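Long-range contacts in beta-N-acetylhexosaminidase (Streptomyces plicatus, PDB 5FCZ), which probably hydrolyses terminal, non-reducing N-acetylhexosamine residues from beta-linked glycosides, as a member of glycosyl hydrolase family 20: residues V166-F171 and W448-S453; T398-K403 and V443-W448. All blocks are in the same frame, centred on the assembly; numbering follows the deposited sequence.

Contact 1: residues V166-F171 and W448-S453. With TNX (1,5-anhydro-2-deoxy-2-(ethanethioylamino)-D-arabino-hex-1-enitol), chain B.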
ATOM      1  N   VAL A 166      -3.387   7.007   9.802  1.00 17.45           N
ATOM      2  CA  VAL A 166      -3.986   6.626  11.074  1.00 21.06           C
ATOM      3  C   VAL A 166      -3.903   7.771  12.061  1.00 21.60           C
ATOM      4  O   VAL A 166      -4.347   7.633  13.219  1.00 20.48           O
ATOM      5  CB  VAL A 166      -3.381   5.329  11.664  1.00 21.44           C
ATOM      6  CG1 VAL A 166      -3.654   4.125  10.733  1.00 16.90           C
ATOM      7  CG2 VAL A 166      -1.907   5.486  11.973  1.00 18.34           C
ATOM      8  N   SER A 167      -3.403   8.931  11.609  1.00 22.62           N
ATOM      9  CA  SER A 167      -3.300  10.091  12.479  1.00 13.75           C
ATOM     10  C   SER A 167      -4.604  10.854  12.516  1.00 21.46           C
ATOM     11  O   SER A 167      -5.003  11.325  13.584  1.00 20.19           O
ATOM     12  CB  SER A 167      -2.185  11.024  12.020  1.00 19.38           C
ATOM     13  OG  SER A 167      -0.958  10.348  11.968  1.00 23.80           O
ATOM     14  N   ARG A 168      -5.266  11.002  11.358  1.00 21.51           N
ATOM     15  CA  ARG A 168      -6.443  11.872  11.287  1.00 21.50           C
ATOM     16  C   ARG A 168      -7.636  11.220  11.962  1.00 24.95           C
ATOM     17  O   ARG A 168      -8.237  11.805  12.868  1.00 25.05           O
ATOM     18  CB  ARG A 168      -6.762  12.237   9.846  1.00 22.14           C
ATOM     19  CG  ARG A 168      -6.072  13.479   9.439  1.00 20.90           C
ATOM     20  CD  ARG A 168      -4.559  13.435   9.744  1.00 22.97           C
ATOM     21  NE  ARG A 168      -3.930  14.661   9.269  1.00 22.67           N
ATOM     22  CZ  ARG A 168      -3.539  14.877   8.018  1.00 23.41           C
ATOM     23  NH1 ARG A 168      -3.646  13.927   7.080  1.00 25.55           N
ATOM     24  NH2 ARG A 168      -3.042  16.055   7.699  1.00 15.25           N
ATOM     25  N   HIS A 169      -7.974   9.999  11.556  1.00 27.10           N
ATOM     26  CA  HIS A 169      -8.758   9.095  12.382  1.00 23.24           C
ATOM     27  C   HIS A 169      -7.933   7.847  12.649  1.00 23.66           C
ATOM     28  O   HIS A 169      -7.285   7.323  11.742  1.00 20.36           O
ATOM     29  CB  HIS A 169     -10.062   8.723  11.729  1.00 22.32           C
ATOM     30  CG  HIS A 169     -11.060   9.826  11.748  1.00 31.68           C
ATOM     31  ND1 HIS A 169     -11.177  10.757  10.732  1.00 25.68           N
ATOM     32  CD2 HIS A 169     -11.972  10.162  12.679  1.00 21.77           C
ATOM     33  CE1 HIS A 169     -12.129  11.613  11.042  1.00 25.54           C
ATOM     34  NE2 HIS A 169     -12.626  11.277  12.216  1.00 28.51           N
ATOM     35  N   PHE A 170      -7.948   7.392  13.901  1.00 22.37           N
ATOM     36  CA  PHE A 170      -7.200   6.210  14.295  1.00 23.77           C
ATOM     37  C   PHE A 170      -7.930   4.947  13.904  1.00 21.39           C
ATOM     38  O   PHE A 170      -9.152   4.877  13.990  1.00 32.63           O
ATOM     39  CB  PHE A 170      -6.983   6.188  15.802  1.00 29.19           C
ATOM     40  CG  PHE A 170      -6.200   5.018  16.285  1.00 25.96           C
ATOM     41  CD1 PHE A 170      -4.890   4.852  15.913  1.00 23.60           C
ATOM     42  CD2 PHE A 170      -6.767   4.091  17.126  1.00 29.93           C
ATOM     43  CE1 PHE A 170      -4.161   3.776  16.368  1.00 27.35           C
ATOM     44  CE2 PHE A 170      -6.021   3.020  17.587  1.00 30.29           C
ATOM     45  CZ  PHE A 170      -4.740   2.869  17.207  1.00 24.96           C
ATOM     46  N   PHE A 171      -7.165   3.947  13.479  1.00 23.82           N
ATOM     47  CA  PHE A 171      -7.666   2.618  13.173  1.00 25.85           C
ATOM     48  C   PHE A 171      -6.791   1.616  13.907  1.00 24.61           C
ATOM     49  O   PHE A 171      -5.562   1.692  13.831  1.00 25.98           O
ATOM     50  CB  PHE A 171      -7.667   2.355  11.669  1.00 26.10           C
ATOM     51  CG  PHE A 171      -8.568   3.273  10.905  1.00 24.36           C
ATOM     52  CD1 PHE A 171      -8.128   4.538  10.533  1.00 23.07           C
ATOM     53  CD2 PHE A 171      -9.864   2.890  10.566  1.00 26.30           C
ATOM     54  CE1 PHE A 171      -8.972   5.409   9.841  1.00 22.27           C
ATOM     55  CE2 PHE A 171     -10.714   3.778   9.864  1.00 31.11           C
ATOM     56  CZ  PHE A 171     -10.256   5.018   9.507  1.00 21.33           C
ATOM     57  N   TRP A 448      -5.813   9.225   2.790  1.00 16.95           N
ATOM     58  CA  TRP A 448      -5.850  10.136   3.934  1.00 23.70           C
ATOM     59  C   TRP A 448      -7.214  10.067   4.605  1.00 18.41           C
ATOM     60  O   TRP A 448      -8.224   9.778   3.959  1.00 22.85           O
ATOM     61  CB  TRP A 448      -5.540  11.573   3.496  1.00 19.29           C
ATOM     62  CG  TRP A 448      -4.232  11.689   2.800  1.00 14.57           C
ATOM     63  CD1 TRP A 448      -4.027  11.653   1.464  1.00 18.61           C
ATOM     64  CD2 TRP A 448      -2.951  11.826   3.402  1.00 19.84           C
ATOM     65  NE1 TRP A 448      -2.691  11.753   1.180  1.00 21.30           N
ATOM     66  CE2 TRP A 448      -2.003  11.869   2.358  1.00 22.22           C
ATOM     67  CE3 TRP A 448      -2.502  11.911   4.735  1.00 18.87           C
ATOM     68  CZ2 TRP A 448      -0.625  12.014   2.596  1.00 21.20           C
ATOM     69  CZ3 TRP A 448      -1.145  12.059   4.971  1.00 16.82           C
ATOM     70  CH2 TRP A 448      -0.223  12.125   3.907  1.00 19.38           C
ATOM     71  N   THR A 449      -7.247  10.308   5.922  1.00 19.65           N
ATOM     72  CA  THR A 449      -8.481  10.057   6.658  1.00 22.41           C
ATOM     73  C   THR A 449      -9.078  11.298   7.365  1.00 22.73           C
ATOM     74  O   THR A 449      -9.792  11.156   8.356  1.00 20.37           O
ATOM     75  CB  THR A 449      -8.262   8.890   7.624  1.00 20.60           C
ATOM     76  OG1 THR A 449      -7.185   9.154   8.532  1.00 21.40           O
ATOM     77  CG2 THR A 449      -7.929   7.645   6.846  1.00 15.20           C
ATOM     78  N   GLU A 450      -8.907  12.525   6.829  1.00 22.49           N
ATOM     79  CA  GLU A 450      -9.652  13.660   7.401  1.00 26.27           C
ATOM     80  C   GLU A 450     -11.140  13.362   7.512  1.00 25.16           C
ATOM     81  O   GLU A 450     -11.797  13.790   8.473  1.00 24.41           O
ATOM     82  CB  GLU A 450      -9.491  14.939   6.580  1.00 21.62           C
ATOM     83  CG  GLU A 450      -8.192  15.656   6.815  1.00 24.93           C
ATOM     84  CD  GLU A 450      -7.097  15.169   5.881  1.00 25.25           C
ATOM     85  OE1 GLU A 450      -7.200  14.041   5.319  1.00 22.81           O
ATOM     86  OE2 GLU A 450      -6.131  15.930   5.700  1.00 23.68           O
ATOM     87  N   THR A 451     -11.687  12.635   6.537  1.00 19.80           N
ATOM     88  CA  THR A 451     -13.125  12.473   6.371  1.00 21.53           C
ATOM     89  C   THR A 451     -13.584  11.044   6.604  1.00 26.26           C
ATOM     90  O   THR A 451     -14.779  10.771   6.470  1.00 20.08           O
ATOM     91  CB  THR A 451     -13.572  12.898   4.951  1.00 21.86           C
ATOM     92  OG1 THR A 451     -13.309  11.843   4.022  1.00 19.12           O
ATOM     93  CG2 THR A 451     -12.833  14.163   4.452  1.00 24.21           C
ATOM     94  N   LEU A 452     -12.678  10.122   6.935  1.00 25.41           N
ATOM     95  CA  LEU A 452     -13.010   8.707   6.991  1.00 19.23           C
ATOM     96  C   LEU A 452     -12.745   8.167   8.392  1.00 27.05           C
ATOM     97  O   LEU A 452     -11.629   8.286   8.920  1.00 26.99           O
ATOM     98  CB  LEU A 452     -12.210   7.931   5.958  1.00 23.15           C
ATOM     99  CG  LEU A 452     -12.203   8.476   4.529  1.00 22.31           C
ATOM    100  CD1 LEU A 452     -11.215   7.693   3.732  1.00 22.65           C
ATOM    101  CD2 LEU A 452     -13.579   8.384   3.932  1.00 17.97           C
ATOM    102  N   SER A 453     -13.764   7.548   8.985  1.00 24.30           N
ATOM    103  CA  SER A 453     -13.652   7.084  10.354  1.00 25.77           C
ATOM    104  C   SER A 453     -14.042   5.634  10.580  1.00 30.92           C
ATOM    105  O   SER A 453     -14.057   5.211  11.739  1.00 30.45           O
ATOM    106  CB  SER A 453     -14.500   7.956  11.285  1.00 25.72           C
ATOM    107  OG  SER A 453     -15.838   8.036  10.811  1.00 33.90           O
TER
HETATM  108  C1  TNX B 601      -2.212  17.192   1.960  1.00 33.26           C
HETATM  109  S7  TNX B 601      -0.850  15.093   0.719  1.00 24.92           S
HETATM  110  C2  TNX B 601      -1.460  16.574   2.846  1.00 26.70           C
HETATM  111  C3  TNX B 601      -2.117  15.725   3.942  1.00 20.37           C
HETATM  112  C4  TNX B 601      -3.633  15.708   3.627  1.00 18.11           C
HETATM  113  C5  TNX B 601      -3.853  15.499   2.112  1.00 20.33           C
HETATM  114  C6  TNX B 601      -5.337  15.620   1.799  1.00 21.24           C
HETATM  115  C7  TNX B 601       0.342  15.628   1.755  1.00 23.56           C
HETATM  116  C8  TNX B 601       1.751  15.078   1.684  1.00 20.26           C
HETATM  117  N2  TNX B 601      -0.037  16.512   2.671  1.00 23.63           N
HETATM  118  O3  TNX B 601      -1.806  16.239   5.204  1.00 24.58           O
HETATM  119  O4  TNX B 601      -4.215  14.675   4.354  1.00 21.79           O
HETATM  120  O5  TNX B 601      -3.173  16.479   1.305  1.00 26.96           O
HETATM  121  O6  TNX B 601      -5.611  14.949   0.599  1.00 24.95           O

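Contact 2: residues T398-K403 and V443-W448. With TNX (1,5-anhydro-2-deoxy-2-(ethanethioylamino)-D-arabino-hex-1-enitol), chain B.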
ATOM      1  N   THR A 398      -3.790   9.234  -7.668  1.00 17.63           N
ATOM      2  CA  THR A 398      -3.814   8.071  -6.800  1.00 16.84           C
ATOM      3  C   THR A 398      -4.206   8.371  -5.362  1.00 17.36           C
ATOM      4  O   THR A 398      -4.087   7.490  -4.512  1.00 19.89           O
ATOM      5  CB  THR A 398      -2.449   7.384  -6.822  1.00 19.35           C
ATOM      6  OG1 THR A 398      -1.488   8.272  -6.253  1.00 23.23           O
ATOM      7  CG2 THR A 398      -2.031   7.007  -8.275  1.00 22.39           C
ATOM      8  N   TYR A 399      -4.682   9.568  -5.057  1.00 25.13           N
ATOM      9  CA  TYR A 399      -5.121   9.882  -3.704  1.00 17.20           C
ATOM     10  C   TYR A 399      -6.509   9.296  -3.541  1.00 21.86           C
ATOM     11  O   TYR A 399      -7.460   9.819  -4.107  1.00 21.82           O
ATOM     12  CB  TYR A 399      -5.119  11.390  -3.461  1.00 23.30           C
ATOM     13  CG  TYR A 399      -3.791  11.917  -2.932  1.00 20.53           C
ATOM     14  CD1 TYR A 399      -2.609  11.317  -3.304  1.00 22.90           C
ATOM     15  CD2 TYR A 399      -3.734  13.000  -2.053  1.00 14.08           C
ATOM     16  CE1 TYR A 399      -1.395  11.766  -2.816  1.00 20.68           C
ATOM     17  CE2 TYR A 399      -2.571  13.447  -1.566  1.00 21.44           C
ATOM     18  CZ  TYR A 399      -1.377  12.810  -1.934  1.00 31.30           C
ATOM     19  OH  TYR A 399      -0.143  13.200  -1.447  1.00 25.66           O
ATOM     20  N   LEU A 400      -6.630   8.186  -2.798  1.00 24.07           N
ATOM     21  CA  LEU A 400      -7.928   7.524  -2.644  1.00 20.07           C
ATOM     22  C   LEU A 400      -8.895   8.321  -1.781  1.00 19.43           C
ATOM     23  O   LEU A 400     -10.094   8.039  -1.811  1.00 18.29           O
ATOM     24  CB  LEU A 400      -7.734   6.121  -2.068  1.00 20.80           C
ATOM     25  CG  LEU A 400      -6.724   5.307  -2.880  1.00 25.31           C
ATOM     26  CD1 LEU A 400      -6.312   4.050  -2.146  1.00 22.73           C
ATOM     27  CD2 LEU A 400      -7.282   4.987  -4.257  1.00 19.74           C
ATOM     28  N   ASP A 401      -8.427   9.339  -1.066  1.00 20.77           N
ATOM     29  CA  ASP A 401      -9.353  10.204  -0.351  1.00 19.49           C
ATOM     30  C   ASP A 401     -10.013  11.244  -1.241  1.00 18.76           C
ATOM     31  O   ASP A 401     -10.901  11.945  -0.757  1.00 23.18           O
ATOM     32  CB  ASP A 401      -8.645  10.926   0.805  1.00 17.37           C
ATOM     33  CG  ASP A 401      -7.518  11.832   0.325  1.00 21.21           C
ATOM     34  OD1 ASP A 401      -6.791  11.417  -0.614  1.00 21.59           O
ATOM     35  OD2 ASP A 401      -7.366  12.952   0.867  1.00 18.86           O
ATOM     36  N   MET A 402      -9.604  11.382  -2.507  1.00 23.13           N
ATOM     37  CA  MET A 402     -10.166  12.393  -3.406  1.00 23.28           C
ATOM     38  C   MET A 402     -11.512  11.933  -3.984  1.00 24.00           C
ATOM     39  O   MET A 402     -11.638  10.804  -4.476  1.00 21.22           O
ATOM     40  CB  MET A 402      -9.189  12.694  -4.547  1.00 21.68           C
ATOM     41  CG  MET A 402      -9.190  14.148  -4.949  1.00 21.05           C
ATOM     42  SD  MET A 402      -8.599  15.248  -3.618  1.00 22.06           S
ATOM     43  CE  MET A 402      -6.949  14.629  -3.219  1.00 23.62           C
ATOM     44  N   LYS A 403     -12.505  12.823  -3.935  1.00 18.58           N
ATOM     45  CA  LYS A 403     -13.828  12.542  -4.461  1.00 21.89           C
ATOM     46  C   LYS A 403     -13.759  12.117  -5.909  1.00 22.26           C
ATOM     47  O   LYS A 403     -12.922  12.588  -6.683  1.00 18.56           O
ATOM     48  CB  LYS A 403     -14.727  13.785  -4.369  1.00 24.64           C
ATOM     49  CG  LYS A 403     -14.983  14.279  -2.995  1.00 28.11           C
ATOM     50  CD  LYS A 403     -16.144  15.230  -2.951  1.00 31.81           C
ATOM     51  CE  LYS A 403     -16.132  16.077  -1.679  1.00 28.25           C
ATOM     52  NZ  LYS A 403     -17.270  15.743  -0.776  1.00 48.38           N
ATOM     53  N   VAL A 443       5.044   3.510  -7.660  1.00 21.38           N
ATOM     54  CA  VAL A 443       3.847   4.289  -7.404  1.00 16.22           C
ATOM     55  C   VAL A 443       3.388   4.009  -5.980  1.00 26.58           C
ATOM     56  O   VAL A 443       3.784   3.015  -5.360  1.00 25.24           O
ATOM     57  CB  VAL A 443       2.745   3.957  -8.420  1.00 15.81           C
ATOM     58  CG1 VAL A 443       3.254   4.234  -9.819  1.00 26.62           C
ATOM     59  CG2 VAL A 443       2.328   2.503  -8.321  1.00 21.50           C
ATOM     60  N   GLU A 444       2.550   4.913  -5.461  1.00 24.43           N
ATOM     61  CA  GLU A 444       1.859   4.714  -4.197  1.00 18.94           C
ATOM     62  C   GLU A 444       0.447   5.262  -4.325  1.00 20.01           C
ATOM     63  O   GLU A 444       0.240   6.262  -5.008  1.00 27.72           O
ATOM     64  CB  GLU A 444       2.583   5.408  -3.030  1.00 19.69           C
ATOM     65  CG  GLU A 444       1.879   5.228  -1.674  1.00 18.60           C
ATOM     66  CD  GLU A 444       2.766   5.568  -0.469  1.00 25.13           C
ATOM     67  OE1 GLU A 444       3.821   4.915  -0.271  1.00 26.15           O
ATOM     68  OE2 GLU A 444       2.426   6.518   0.286  1.00 23.63           O
ATOM     69  N   ALA A 445      -0.513   4.597  -3.678  1.00 19.12           N
ATOM     70  CA  ALA A 445      -1.893   5.064  -3.528  1.00 19.85           C
ATOM     71  C   ALA A 445      -2.130   5.427  -2.071  1.00 16.69           C
ATOM     72  O   ALA A 445      -2.300   4.528  -1.233  1.00 18.02           O
ATOM     73  CB  ALA A 445      -2.890   3.980  -3.958  1.00 20.23           C
ATOM     74  N   PRO A 446      -2.140   6.697  -1.708  1.00 17.01           N
ATOM     75  CA  PRO A 446      -2.387   7.057  -0.310  1.00 20.47           C
ATOM     76  C   PRO A 446      -3.861   7.255  -0.026  1.00 22.29           C
ATOM     77  O   PRO A 446      -4.631   7.728  -0.865  1.00 21.80           O
ATOM     78  CB  PRO A 446      -1.637   8.389  -0.141  1.00 22.77           C
ATOM     79  CG  PRO A 446      -0.858   8.597  -1.405  1.00 21.57           C
ATOM     80  CD  PRO A 446      -1.664   7.861  -2.467  1.00 24.77           C
ATOM     81  N   LEU A 447      -4.235   6.902   1.195  1.00 19.36           N
ATOM     82  CA  LEU A 447      -5.604   7.077   1.654  1.00 19.04           C
ATOM     83  C   LEU A 447      -5.585   7.916   2.931  1.00 20.88           C
ATOM     84  O   LEU A 447      -5.380   7.376   4.021  1.00 20.79           O
ATOM     85  CB  LEU A 447      -6.265   5.738   1.868  1.00 19.60           C
ATOM     86  CG  LEU A 447      -7.674   5.765   2.435  1.00 17.58           C
ATOM     87  CD1 LEU A 447      -8.531   6.695   1.593  1.00 24.39           C
ATOM     88  CD2 LEU A 447      -8.195   4.312   2.435  1.00 24.47           C
ATOM     89  N   TRP A 448      -5.813   9.225   2.790  1.00 16.95           N
ATOM     90  CA  TRP A 448      -5.850  10.136   3.934  1.00 23.70           C
ATOM     91  C   TRP A 448      -7.214  10.067   4.605  1.00 18.41           C
ATOM     92  O   TRP A 448      -8.224   9.778   3.959  1.00 22.85           O
ATOM     93  CB  TRP A 448      -5.540  11.573   3.496  1.00 19.29           C
ATOM     94  CG  TRP A 448      -4.232  11.689   2.800  1.00 14.57           C
ATOM     95  CD1 TRP A 448      -4.027  11.653   1.464  1.00 18.61           C
ATOM     96  CD2 TRP A 448      -2.951  11.826   3.402  1.00 19.84           C
ATOM     97  NE1 TRP A 448      -2.691  11.753   1.180  1.00 21.30           N
ATOM     98  CE2 TRP A 448      -2.003  11.869   2.358  1.00 22.22           C
ATOM     99  CE3 TRP A 448      -2.502  11.911   4.735  1.00 18.87           C
ATOM    100  CZ2 TRP A 448      -0.625  12.014   2.596  1.00 21.20           C
ATOM    101  CZ3 TRP A 448      -1.145  12.059   4.971  1.00 16.82           C
ATOM    102  CH2 TRP A 448      -0.223  12.125   3.907  1.00 19.38           C
TER
HETATM  103  C1  TNX B 601      -2.212  17.192   1.960  1.00 33.26           C
HETATM  104  S7  TNX B 601      -0.850  15.093   0.719  1.00 24.92           S
HETATM  105  C2  TNX B 601      -1.460  16.574   2.846  1.00 26.70           C
HETATM  106  C3  TNX B 601      -2.117  15.725   3.942  1.00 20.37           C
HETATM  107  C4  TNX B 601      -3.633  15.708   3.627  1.00 18.11           C
HETATM  108  C5  TNX B 601      -3.853  15.499   2.112  1.00 20.33           C
HETATM  109  C6  TNX B 601      -5.337  15.620   1.799  1.00 21.24           C
HETATM  110  C7  TNX B 601       0.342  15.628   1.755  1.00 23.56           C
HETATM  111  C8  TNX B 601       1.751  15.078   1.684  1.00 20.26           C
HETATM  112  N2  TNX B 601      -0.037  16.512   2.671  1.00 23.63           N
HETATM  113  O3  TNX B 601      -1.806  16.239   5.204  1.00 24.58           O
HETATM  114  O4  TNX B 601      -4.215  14.675   4.354  1.00 21.79           O
HETATM  115  O5  TNX B 601      -3.173  16.479   1.305  1.00 26.96           O
HETATM  116  O6  TNX B 601      -5.611  14.949   0.599  1.00 24.95           O

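Contact 1: residues V166-F171 and W448-S453
Arg168 and Glu450 grip one sugar from two loops that leave neighbouring parallel strands, 159-165 and 440-447, of the family 20 TIM barrel. The ligand, TNX, is taken by its hydroxyls: Arg168 NH2 gives a nearly straight bond to O3 of TNX (2.8 Å, 163°), and NH1 reaches O4 at a more bent angle. That same O4 donates a hydrogen bond to Glu450 OE2 at 2.7 Å, so one hydroxyl is both acceptor and donor. Arginine suits the place because its two terminal nitrogens can serve adjacent hydroxyls. Arg168 and Glu450 run side by side, yet OE2 sits over a face of the guanidinium, 3.5 Å from NH1, so this salt bridge is one of charge alone. Asp165 and Asp197 add further salt bridges and Gln199 takes the NE hydrogen, which probably holds the guanidinium in one orientation. Beneath the sugar lies the Trp448 indole, with O4 and C5 of TNX over one face.

Farther from the ligand, His169 ties the loops together. With CG beside its own backbone N (chi1 -74°) and the ring turned about crosswise (chi2 91°), His169 ND1 faces Thr449 O, 2.8 Å away in the ring plane and nearly in line with the carbonyl. The His169 backbone N donates to Thr449 OG1, whose hydroxyl also bonds Asp165 O, a double role that threonine can fill while its methyl CG2 meets Phe171 CE1. Over one face of the imidazole, Ser453 CB makes a CH-pi contact 3.9 Å from the ring centroid.

Contact 2: residues T398-K403 and V443-W448
Tyr399 leans obliquely against the indole of Trp448, the ring planes 49° apart and Trp448 NE1 over the phenol face, 3.2 Å from Tyr399 CE2. On the same side, Pro446 CG comes obliquely to Tyr399 CE1 at 3.5 Å, so proline and indole together support one side of the phenol. Asp401 runs alongside Trp448 with its carboxylate turned 60° from the indole plane, OD1 near the indole edge at CD1. Its CG stands between backbone N and carbonyl carbon (chi1 62°), which points Asp401 OD2 at O6 of TNX, whose hydroxyl donates a hydrogen bond to it at 2.7 Å. With Trp448 replaced by an alanine, the sugar would probably lose its aromatic platform and a gap would open beside Tyr399, leaving that ring freer to turn.

The backbones run nearly in the same direction, joined by Leu400 N to Pro446 O at 2.8 Å. Thr398 OG1 donates to Glu444 O in the carbonyl plane. On the far side from the ligand, Leu400 sets CD1 against Ala445 CB and CB against Leu447 CD1. These apolar groups lie between strand 440-447 and the barrel's outer helices: Leu400 packs on helix 465-474, and both leucines meet Tyr179 of helix 173-184.

Overall arrangement
Both contacts belong to the catalytic barrel and meet at strand 440-447, the last in chain order of its eight parallel strands: contact 2 uses the strand itself, contact 1 the loop that follows. Trp448, at the junction, is common to both, and Leu452 CD1 packs on Leu447 CD1 where they touch; their centres lie 13 Å apart. Along the chain 166-171 comes first, then 398-403, 443-448 and 448-453, so the 277-residue separation of contact 1 encloses the 40-residue one of contact 2. The first barrel strand, 159-165, and strand 389-392 flank 440-447 in the sheet. Loops distant in sequence thus converge on TNX, which Asp319 and Trp414 also hydrogen-bond.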